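Local coordinates for protein acyl-CoA dehydrogenase (Mycobacterium thermoresistibile, PDB 3NF4) that probably catalyses the alpha,beta-dehydrogenation of acyl-CoA thioesters, passing the electrons to its bound flavin-adenine dinucleotide, at residues H106-W120 / R231-S245. Residues are numbered along the deposited sequence; the frame is centred on the assembly and turned at random.
Sequences HPLLVFGTEEQKKRW and RRIGEEGQGLQIAFS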
ATOM      1  N   HIS A 106      -9.963 -29.071  22.096  1.00 69.58           N
ATOM      2  CA  HIS A 106      -9.964 -29.706  20.754  1.00 70.38           C
ATOM      3  C   HIS A 106      -9.229 -31.069  20.623  1.00 71.75           C
ATOM      4  O   HIS A 106      -9.758 -31.979  19.983  1.00 72.75           O
ATOM      5  CB  HIS A 106      -9.523 -28.695  19.664  1.00 68.62           C
ATOM      6  CG  HIS A 106      -9.145 -29.317  18.350  1.00 68.77           C
ATOM      7  ND1 HIS A 106      -9.971 -29.292  17.248  1.00 69.76           N
ATOM      8  CD2 HIS A 106      -8.012 -29.947  17.953  1.00 68.88           C
ATOM      9  CE1 HIS A 106      -9.370 -29.892  16.233  1.00 69.92           C
ATOM     10  NE2 HIS A 106      -8.183 -30.306  16.638  1.00 68.60           N
ATOM     11  N   PRO A 107      -8.018 -31.208  21.201  1.00 72.12           N
ATOM     12  CA  PRO A 107      -7.339 -32.512  21.170  1.00 74.17           C
ATOM     13  C   PRO A 107      -8.127 -33.680  21.809  1.00 75.90           C
ATOM     14  O   PRO A 107      -8.089 -34.790  21.288  1.00 77.12           O
ATOM     15  CB  PRO A 107      -6.057 -32.262  21.970  1.00 73.95           C
ATOM     16  CG  PRO A 107      -5.825 -30.847  21.842  1.00 72.71           C
ATOM     17  CD  PRO A 107      -7.173 -30.196  21.847  1.00 71.03           C
ATOM     18  N   LEU A 108      -8.819 -33.437  22.917  1.00 76.05           N
ATOM     19  CA  LEU A 108      -9.567 -34.507  23.583  1.00 78.91           C
ATOM     20  C   LEU A 108     -10.781 -34.915  22.744  1.00 79.80           C
ATOM     21  O   LEU A 108     -11.051 -36.110  22.580  1.00 81.29           O
ATOM     22  CB  LEU A 108      -9.982 -34.104  25.011  1.00 78.65           C
ATOM     23  CG  LEU A 108     -10.841 -35.029  25.883  1.00 81.95           C
ATOM     24  CD1 LEU A 108     -10.276 -36.462  25.963  1.00 85.20           C
ATOM     25  CD2 LEU A 108     -11.043 -34.459  27.308  1.00 81.91           C
ATOM     26  N   LEU A 109     -11.475 -33.915  22.194  1.00 78.71           N
ATOM     27  CA  LEU A 109     -12.676 -34.136  21.417  1.00 79.49           C
ATOM     28  C   LEU A 109     -12.446 -34.922  20.124  1.00 80.77           C
ATOM     29  O   LEU A 109     -13.300 -35.725  19.739  1.00 82.42           O
ATOM     30  CB  LEU A 109     -13.363 -32.808  21.108  1.00 77.98           C
ATOM     31  CG  LEU A 109     -14.605 -32.898  20.209  1.00 78.24           C
ATOM     32  CD1 LEU A 109     -15.845 -33.349  20.984  1.00 79.23           C
ATOM     33  CD2 LEU A 109     -14.855 -31.571  19.489  1.00 77.30           C
ATOM     34  N   VAL A 110     -11.314 -34.702  19.452  1.00 80.42           N
ATOM     35  CA  VAL A 110     -11.074 -35.351  18.154  1.00 81.17           C
ATOM     36  C   VAL A 110     -10.174 -36.598  18.243  1.00 83.11           C
ATOM     37  O   VAL A 110     -10.279 -37.501  17.409  1.00 84.04           O
ATOM     38  CB  VAL A 110     -10.573 -34.337  17.068  1.00 79.55           C
ATOM     39  CG1 VAL A 110     -10.148 -35.051  15.786  1.00 80.15           C
ATOM     40  CG2 VAL A 110     -11.655 -33.308  16.755  1.00 78.08           C
ATOM     41  N   PHE A 111      -9.333 -36.677  19.271  1.00 83.69           N
ATOM     42  CA  PHE A 111      -8.331 -37.743  19.328  1.00 85.32           C
ATOM     43  C   PHE A 111      -8.421 -38.718  20.500  1.00 87.60           C
ATOM     44  O   PHE A 111      -7.811 -39.794  20.454  1.00 89.34           O
ATOM     45  CB  PHE A 111      -6.932 -37.152  19.244  1.00 84.27           C
ATOM     46  CG  PHE A 111      -6.732 -36.245  18.062  1.00 83.11           C
ATOM     47  CD1 PHE A 111      -7.076 -34.897  18.136  1.00 80.37           C
ATOM     48  CD2 PHE A 111      -6.210 -36.740  16.874  1.00 83.01           C
ATOM     49  CE1 PHE A 111      -6.897 -34.069  17.051  1.00 78.82           C
ATOM     50  CE2 PHE A 111      -6.026 -35.913  15.788  1.00 81.77           C
ATOM     51  CZ  PHE A 111      -6.368 -34.575  15.880  1.00 79.54           C
ATOM     52  N   GLY A 112      -9.182 -38.363  21.532  1.00 87.43           N
ATOM     53  CA  GLY A 112      -9.235 -39.175  22.737  1.00 89.85           C
ATOM     54  C   GLY A 112     -10.065 -40.447  22.624  1.00 92.25           C
ATOM     55  O   GLY A 112     -10.797 -40.656  21.641  1.00 91.87           O
ATOM     56  N   THR A 113      -9.930 -41.291  23.651  1.00 94.53           N
ATOM     57  CA  THR A 113     -10.737 -42.514  23.841  1.00 96.94           C
ATOM     58  C   THR A 113     -12.118 -42.148  24.367  1.00 97.05           C
ATOM     59  O   THR A 113     -12.270 -41.141  25.073  1.00 95.75           O
ATOM     60  CB  THR A 113     -10.105 -43.490  24.880  1.00 98.73           C
ATOM     61  OG1 THR A 113     -10.121 -42.885  26.176  1.00 97.10           O
ATOM     62  CG2 THR A 113      -8.670 -43.857  24.519  1.00 99.24           C
ATOM     63  N   GLU A 114     -13.115 -42.974  24.044  1.00 98.80           N
ATOM     64  CA  GLU A 114     -14.476 -42.750  24.525  1.00 99.12           C
ATOM     65  C   GLU A 114     -14.477 -42.677  26.051  1.00100.01           C
ATOM     66  O   GLU A 114     -15.201 -41.868  26.636  1.00 99.60           O
ATOM     67  CB  GLU A 114     -15.415 -43.845  24.024  1.00101.01           C
ATOM     68  N   GLU A 115     -13.641 -43.508  26.681  1.00101.34           N
ATOM     69  CA  GLU A 115     -13.442 -43.478  28.130  1.00102.07           C
ATOM     70  C   GLU A 115     -12.862 -42.138  28.638  1.00 99.99           C
ATOM     71  O   GLU A 115     -13.270 -41.648  29.705  1.00100.06           O
ATOM     72  CB  GLU A 115     -12.565 -44.654  28.578  1.00103.98           C
ATOM     73  N   GLN A 116     -11.920 -41.559  27.884  1.00 97.97           N
ATOM     74  CA  GLN A 116     -11.331 -40.253  28.235  1.00 95.68           C
ATOM     75  C   GLN A 116     -12.357 -39.120  28.114  1.00 93.88           C
ATOM     76  O   GLN A 116     -12.461 -38.268  29.004  1.00 92.73           O
ATOM     77  CB  GLN A 116     -10.089 -39.941  27.379  1.00 94.77           C
ATOM     78  CG  GLN A 116      -8.788 -40.580  27.860  1.00 95.08           C
ATOM     79  CD  GLN A 116      -7.622 -40.392  26.893  1.00 93.92           C
ATOM     80  OE1 GLN A 116      -7.797 -40.283  25.678  1.00 93.17           O
ATOM     81  NE2 GLN A 116      -6.417 -40.361  27.440  1.00 94.72           N
ATOM     82  N   LYS A 117     -13.119 -39.128  27.020  1.00 93.41           N
ATOM     83  CA  LYS A 117     -14.184 -38.143  26.809  1.00 92.47           C
ATOM     84  C   LYS A 117     -15.208 -38.140  27.944  1.00 93.13           C
ATOM     85  O   LYS A 117     -15.556 -37.077  28.459  1.00 91.77           O
ATOM     86  CB  LYS A 117     -14.893 -38.368  25.469  1.00 92.38           C
ATOM     87  CG  LYS A 117     -14.131 -37.901  24.239  1.00 91.93           C
ATOM     88  CD  LYS A 117     -14.858 -38.345  22.980  1.00 93.20           C
ATOM     89  CE  LYS A 117     -13.950 -38.304  21.761  1.00 93.56           C
ATOM     90  NZ  LYS A 117     -14.566 -39.074  20.643  1.00 94.43           N
ATOM     91  N   LYS A 118     -15.674 -39.333  28.326  1.00 95.33           N
ATOM     92  CA  LYS A 118     -16.641 -39.504  29.412  1.00 96.60           C
ATOM     93  C   LYS A 118     -16.186 -38.875  30.747  1.00 96.47           C
ATOM     94  O   LYS A 118     -16.972 -38.208  31.431  1.00 96.25           O
ATOM     95  CB  LYS A 118     -16.969 -40.993  29.593  1.00 99.17           C
ATOM     96  N   ARG A 119     -14.922 -39.088  31.107  1.00 96.71           N
ATOM     97  CA  ARG A 119     -14.340 -38.467  32.301  1.00 97.00           C
ATOM     98  C   ARG A 119     -14.427 -36.929  32.324  1.00 94.93           C
ATOM     99  O   ARG A 119     -14.994 -36.340  33.268  1.00 95.12           O
ATOM    100  CB  ARG A 119     -12.870 -38.880  32.466  1.00 97.47           C
ATOM    101  CG  ARG A 119     -12.634 -40.197  33.183  1.00101.51           C
ATOM    102  CD  ARG A 119     -11.135 -40.515  33.341  1.00103.65           C
ATOM    103  NE  ARG A 119     -10.519 -39.808  34.467  1.00104.06           N
ATOM    104  CZ  ARG A 119      -9.539 -40.302  35.229  1.00106.01           C
ATOM    105  NH1 ARG A 119      -9.058 -41.522  35.004  1.00108.56           N
ATOM    106  NH2 ARG A 119      -9.044 -39.579  36.229  1.00105.35           N
ATOM    107  N   TRP A 120     -13.881 -36.287  31.283  1.00 92.60           N
ATOM    108  CA  TRP A 120     -13.499 -34.866  31.379  1.00 90.05           C
ATOM    109  C   TRP A 120     -14.275 -33.832  30.551  1.00 88.25           C
ATOM    110  O   TRP A 120     -14.394 -32.667  30.966  1.00 87.03           O
ATOM    111  CB  TRP A 120     -12.002 -34.725  31.117  1.00 88.83           C
ATOM    112  CG  TRP A 120     -11.128 -35.292  32.206  1.00 89.13           C
ATOM    113  CD1 TRP A 120     -11.128 -34.943  33.534  1.00 88.90           C
ATOM    114  CD2 TRP A 120     -10.099 -36.276  32.051  1.00 88.46           C
ATOM    115  NE1 TRP A 120     -10.169 -35.658  34.211  1.00 89.50           N
ATOM    116  CE2 TRP A 120      -9.519 -36.479  33.324  1.00 89.48           C
ATOM    117  CE3 TRP A 120      -9.608 -37.007  30.959  1.00 88.35           C
ATOM    118  CZ2 TRP A 120      -8.472 -37.381  33.533  1.00 90.64           C
ATOM    119  CZ3 TRP A 120      -8.570 -37.903  31.164  1.00 89.27           C
ATOM    120  CH2 TRP A 120      -8.014 -38.085  32.443  1.00 91.37           C
ATOM    121  N   ARG A 231      -3.382 -39.774  31.051  1.00 95.14           N
ATOM    122  CA  ARG A 231      -3.600 -38.358  30.728  1.00 92.55           C
ATOM    123  C   ARG A 231      -3.126 -38.011  29.324  1.00 91.37           C
ATOM    124  O   ARG A 231      -3.436 -36.934  28.824  1.00 89.74           O
ATOM    125  CB  ARG A 231      -2.874 -37.438  31.720  1.00 91.64           C
ATOM    126  CG  ARG A 231      -3.434 -37.395  33.131  1.00 92.40           C
ATOM    127  CD  ARG A 231      -4.505 -36.348  33.235  1.00 91.23           C
ATOM    128  NE  ARG A 231      -4.931 -36.079  34.605  1.00 90.94           N
ATOM    129  CZ  ARG A 231      -5.851 -35.174  34.925  1.00 90.94           C
ATOM    130  NH1 ARG A 231      -6.431 -34.437  33.979  1.00 91.06           N
ATOM    131  NH2 ARG A 231      -6.188 -34.994  36.190  1.00 91.38           N
ATOM    132  N   ARG A 232      -2.342 -38.897  28.711  1.00 92.33           N
ATOM    133  CA  ARG A 232      -1.866 -38.713  27.334  1.00 91.54           C
ATOM    134  C   ARG A 232      -3.046 -38.732  26.358  1.00 90.83           C
ATOM    135  O   ARG A 232      -3.895 -39.623  26.435  1.00 91.89           O
ATOM    136  CB  ARG A 232      -0.853 -39.800  26.957  1.00 92.97           C
ATOM    137  CG  ARG A 232      -0.253 -39.618  25.575  1.00 92.89           C
ATOM    138  CD  ARG A 232       0.743 -40.701  25.230  1.00 94.94           C
ATOM    139  NE  ARG A 232       0.097 -41.932  24.774  1.00 96.77           N
ATOM    140  CZ  ARG A 232       0.494 -43.158  25.111  1.00 98.15           C
ATOM    141  NH1 ARG A 232       1.531 -43.331  25.928  1.00 96.18           N
ATOM    142  NH2 ARG A 232      -0.157 -44.213  24.635  1.00 99.23           N
ATOM    143  N   ILE A 233      -3.109 -37.736  25.473  1.00 88.90           N
ATOM    144  CA  ILE A 233      -4.159 -37.674  24.453  1.00 88.05           C
ATOM    145  C   ILE A 233      -3.585 -38.220  23.149  1.00 88.83           C
ATOM    146  O   ILE A 233      -2.585 -37.705  22.631  1.00 88.10           O
ATOM    147  CB  ILE A 233      -4.728 -36.243  24.274  1.00 85.91           C
ATOM    148  CG1 ILE A 233      -5.100 -35.604  25.624  1.00 85.44           C
ATOM    149  CG2 ILE A 233      -5.944 -36.242  23.357  1.00 85.00           C
ATOM    150  CD1 ILE A 233      -6.273 -36.277  26.359  1.00 87.36           C
ATOM    151  N   GLY A 234      -4.195 -39.296  22.650  1.00 90.54           N
ATOM    152  CA  GLY A 234      -3.724 -39.970  21.441  1.00 91.49           C
ATOM    153  C   GLY A 234      -2.503 -40.836  21.676  1.00 93.40           C
ATOM    154  O   GLY A 234      -2.070 -41.022  22.813  1.00 94.07           O
ATOM    155  N   GLU A 235      -1.940 -41.355  20.591  1.00 94.47           N
ATOM    156  CA  GLU A 235      -0.805 -42.272  20.655  1.00 97.06           C
ATOM    157  C   GLU A 235       0.513 -41.543  20.931  1.00 96.89           C
ATOM    158  O   GLU A 235       0.637 -40.336  20.682  1.00 95.35           O
ATOM    159  CB  GLU A 235      -0.710 -43.100  19.364  1.00 98.20           C
ATOM    160  N   GLU A 236       1.487 -42.282  21.457  1.00 98.91           N
ATOM    161  CA  GLU A 236       2.818 -41.748  21.730  1.00 98.99           C
ATOM    162  C   GLU A 236       3.528 -41.387  20.410  1.00 98.41           C
ATOM    163  O   GLU A 236       3.747 -42.247  19.550  1.00100.20           O
ATOM    164  CB  GLU A 236       3.633 -42.761  22.550  1.00101.54           C
ATOM    165  CG  GLU A 236       4.876 -42.197  23.252  1.00102.14           C
ATOM    166  CD  GLU A 236       5.636 -43.252  24.058  1.00107.02           C
ATOM    167  OE1 GLU A 236       5.878 -44.364  23.534  1.00110.18           O
ATOM    168  OE2 GLU A 236       5.996 -42.969  25.221  1.00107.25           O
ATOM    169  N   GLY A 237       3.864 -40.109  20.250  1.00 96.25           N
ATOM    170  CA  GLY A 237       4.439 -39.604  19.000  1.00 94.60           C
ATOM    171  C   GLY A 237       3.423 -39.000  18.036  1.00 92.44           C
ATOM    172  O   GLY A 237       3.746 -38.729  16.879  1.00 92.14           O
ATOM    173  N   GLN A 238       2.202 -38.774  18.511  1.00 90.95           N
ATOM    174  CA  GLN A 238       1.137 -38.251  17.664  1.00 89.59           C
ATOM    175  C   GLN A 238       0.983 -36.719  17.743  1.00 86.70           C
ATOM    176  O   GLN A 238       0.312 -36.124  16.908  1.00 85.39           O
ATOM    177  CB  GLN A 238      -0.200 -38.951  17.966  1.00 90.18           C
ATOM    178  CG  GLN A 238      -1.115 -39.079  16.732  1.00 91.19           C
ATOM    179  CD  GLN A 238      -2.541 -39.536  17.042  1.00 91.99           C
ATOM    180  OE1 GLN A 238      -2.815 -40.126  18.084  1.00 93.87           O
ATOM    181  NE2 GLN A 238      -3.453 -39.272  16.116  1.00 91.40           N
ATOM    182  N   GLY A 239       1.622 -36.106  18.741  1.00 85.86           N
ATOM    183  CA  GLY A 239       1.517 -34.666  19.044  1.00 83.23           C
ATOM    184  C   GLY A 239       1.542 -33.612  17.938  1.00 81.17           C
ATOM    185  O   GLY A 239       0.704 -32.710  17.933  1.00 79.49           O
ATOM    186  N   LEU A 240       2.497 -33.697  17.015  1.00 81.32           N
ATOM    187  CA  LEU A 240       2.595 -32.695  15.949  1.00 80.08           C
ATOM    188  C   LEU A 240       1.409 -32.762  15.003  1.00 79.67           C
ATOM    189  O   LEU A 240       0.984 -31.726  14.480  1.00 78.08           O
ATOM    190  CB  LEU A 240       3.913 -32.778  15.174  1.00 80.70           C
ATOM    191  CG  LEU A 240       5.189 -32.234  15.846  1.00 80.81           C
ATOM    192  CD1 LEU A 240       6.415 -32.540  14.993  1.00 82.36           C
ATOM    193  CD2 LEU A 240       5.145 -30.740  16.198  1.00 77.96           C
ATOM    194  N   GLN A 241       0.865 -33.968  14.812  1.00 80.60           N
ATOM    195  CA  GLN A 241      -0.366 -34.154  14.035  1.00 80.04           C
ATOM    196  C   GLN A 241      -1.583 -33.556  14.753  1.00 77.90           C
ATOM    197  O   GLN A 241      -2.481 -32.989  14.113  1.00 76.83           O
ATOM    198  CB  GLN A 241      -0.594 -35.639  13.689  1.00 82.48           C
ATOM    199  CG  GLN A 241      -1.920 -35.945  12.945  1.00 84.34           C
ATOM    200  CD  GLN A 241      -2.213 -37.447  12.782  1.00 90.68           C
ATOM    201  OE1 GLN A 241      -1.578 -38.315  13.411  1.00 93.09           O
ATOM    202  NE2 GLN A 241      -3.195 -37.755  11.940  1.00 91.76           N
ATOM    203  N   ILE A 242      -1.609 -33.677  16.078  1.00 76.79           N
ATOM    204  CA  ILE A 242      -2.660 -33.033  16.864  1.00 74.68           C
ATOM    205  C   ILE A 242      -2.585 -31.491  16.778  1.00 71.75           C
ATOM    206  O   ILE A 242      -3.600 -30.828  16.536  1.00 70.02           O
ATOM    207  CB  ILE A 242      -2.663 -33.501  18.334  1.00 75.33           C
ATOM    208  CG1 ILE A 242      -2.947 -35.003  18.410  1.00 78.23           C
ATOM    209  CG2 ILE A 242      -3.706 -32.740  19.139  1.00 74.08           C
ATOM    210  CD1 ILE A 242      -2.990 -35.575  19.844  1.00 78.56           C
ATOM    211  N   ALA A 243      -1.390 -30.941  16.969  1.00 70.69           N
ATOM    212  CA  ALA A 243      -1.209 -29.488  16.942  1.00 69.37           C
ATOM    213  C   ALA A 243      -1.520 -28.911  15.570  1.00 68.07           C
ATOM    214  O   ALA A 243      -2.081 -27.828  15.473  1.00 66.59           O
ATOM    215  CB  ALA A 243       0.195 -29.092  17.380  1.00 69.26           C
ATOM    216  N   PHE A 244      -1.165 -29.658  14.524  1.00 69.42           N
ATOM    217  CA  PHE A 244      -1.394 -29.262  13.132  1.00 69.13           C
ATOM    218  C   PHE A 244      -2.883 -29.172  12.817  1.00 68.30           C
ATOM    219  O   PHE A 244      -3.299 -28.276  12.059  1.00 67.33           O
ATOM    220  CB  PHE A 244      -0.692 -30.234  12.170  1.00 71.03           C
ATOM    221  CG  PHE A 244      -0.855 -29.888  10.702  1.00 73.70           C
ATOM    222  CD1 PHE A 244      -0.028 -28.921  10.093  1.00 74.28           C
ATOM    223  CD2 PHE A 244      -1.816 -30.542   9.916  1.00 76.06           C
ATOM    224  CE1 PHE A 244      -0.170 -28.600   8.746  1.00 74.45           C
ATOM    225  CE2 PHE A 244      -1.971 -30.223   8.554  1.00 76.54           C
ATOM    226  CZ  PHE A 244      -1.142 -29.253   7.970  1.00 76.33           C
ATOM    227  N   SER A 245      -3.679 -30.064  13.419  1.00 68.05           N
ATOM    228  CA  SER A 245      -5.111 -30.177  13.114  1.00 67.07           C
ATOM    229  C   SER A 245      -5.928 -29.064  13.722  1.00 65.20           C
ATOM    230  O   SER A 245      -7.044 -28.821  13.293  1.00 65.11           O
ATOM    231  CB  SER A 245      -5.673 -31.548  13.554  1.00 69.57           C
ATOM    232  OG  SER A 245      -6.173 -31.539  14.886  1.00 68.94           O
TER
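Arg231 bends at chi2 (-88°), and Trp120 CZ2 sits over one face of its guanidinium, offset toward the rim and 3.6 Å from Arg231 NH1, the planes 17° apart; Arg119 NE lies over a face of the indole. Arg232 O accepts a hydrogen bond of 2.8 Å from Gln116 NE2, lying close to the amide plane, while the donor stands 34° out of the carbonyl plane. That amide is gripped at both ends: OE1 takes the N-H of Thr113, whose OG1 accepts from Gln116 N to complete the capping box of helix 114-124, while NE2 donates to Asp230 O. Ile233 packs on helix 106-111, its CG2 on Pro107 O and its CD1 4.0 Å from Leu108 CD1. Here the short, weakly bonded strand 232-233, paired with strand 189-195, leads through a turn into helix 239-245, linking the middle beta domain to the C-terminal helical domain of the acyl-CoA dehydrogenase fold, and the N-terminal helices pack against this junction. Gln238 turns its OE1 back to Glu235 N within the type II turn, leaving NE2 3.8 Å from Phe111 CD2. Ile242 sets CG1 over the centre of the Phe111 ring, a CH-pi contact 3.9 Å from the centroid, and its CG2 meets Pro107 CB. Ser245 OG lies at the edge of this ring and forms a nearly straight hydrogen bond of 2.9 Å with His106 NE2, in the imidazole plane.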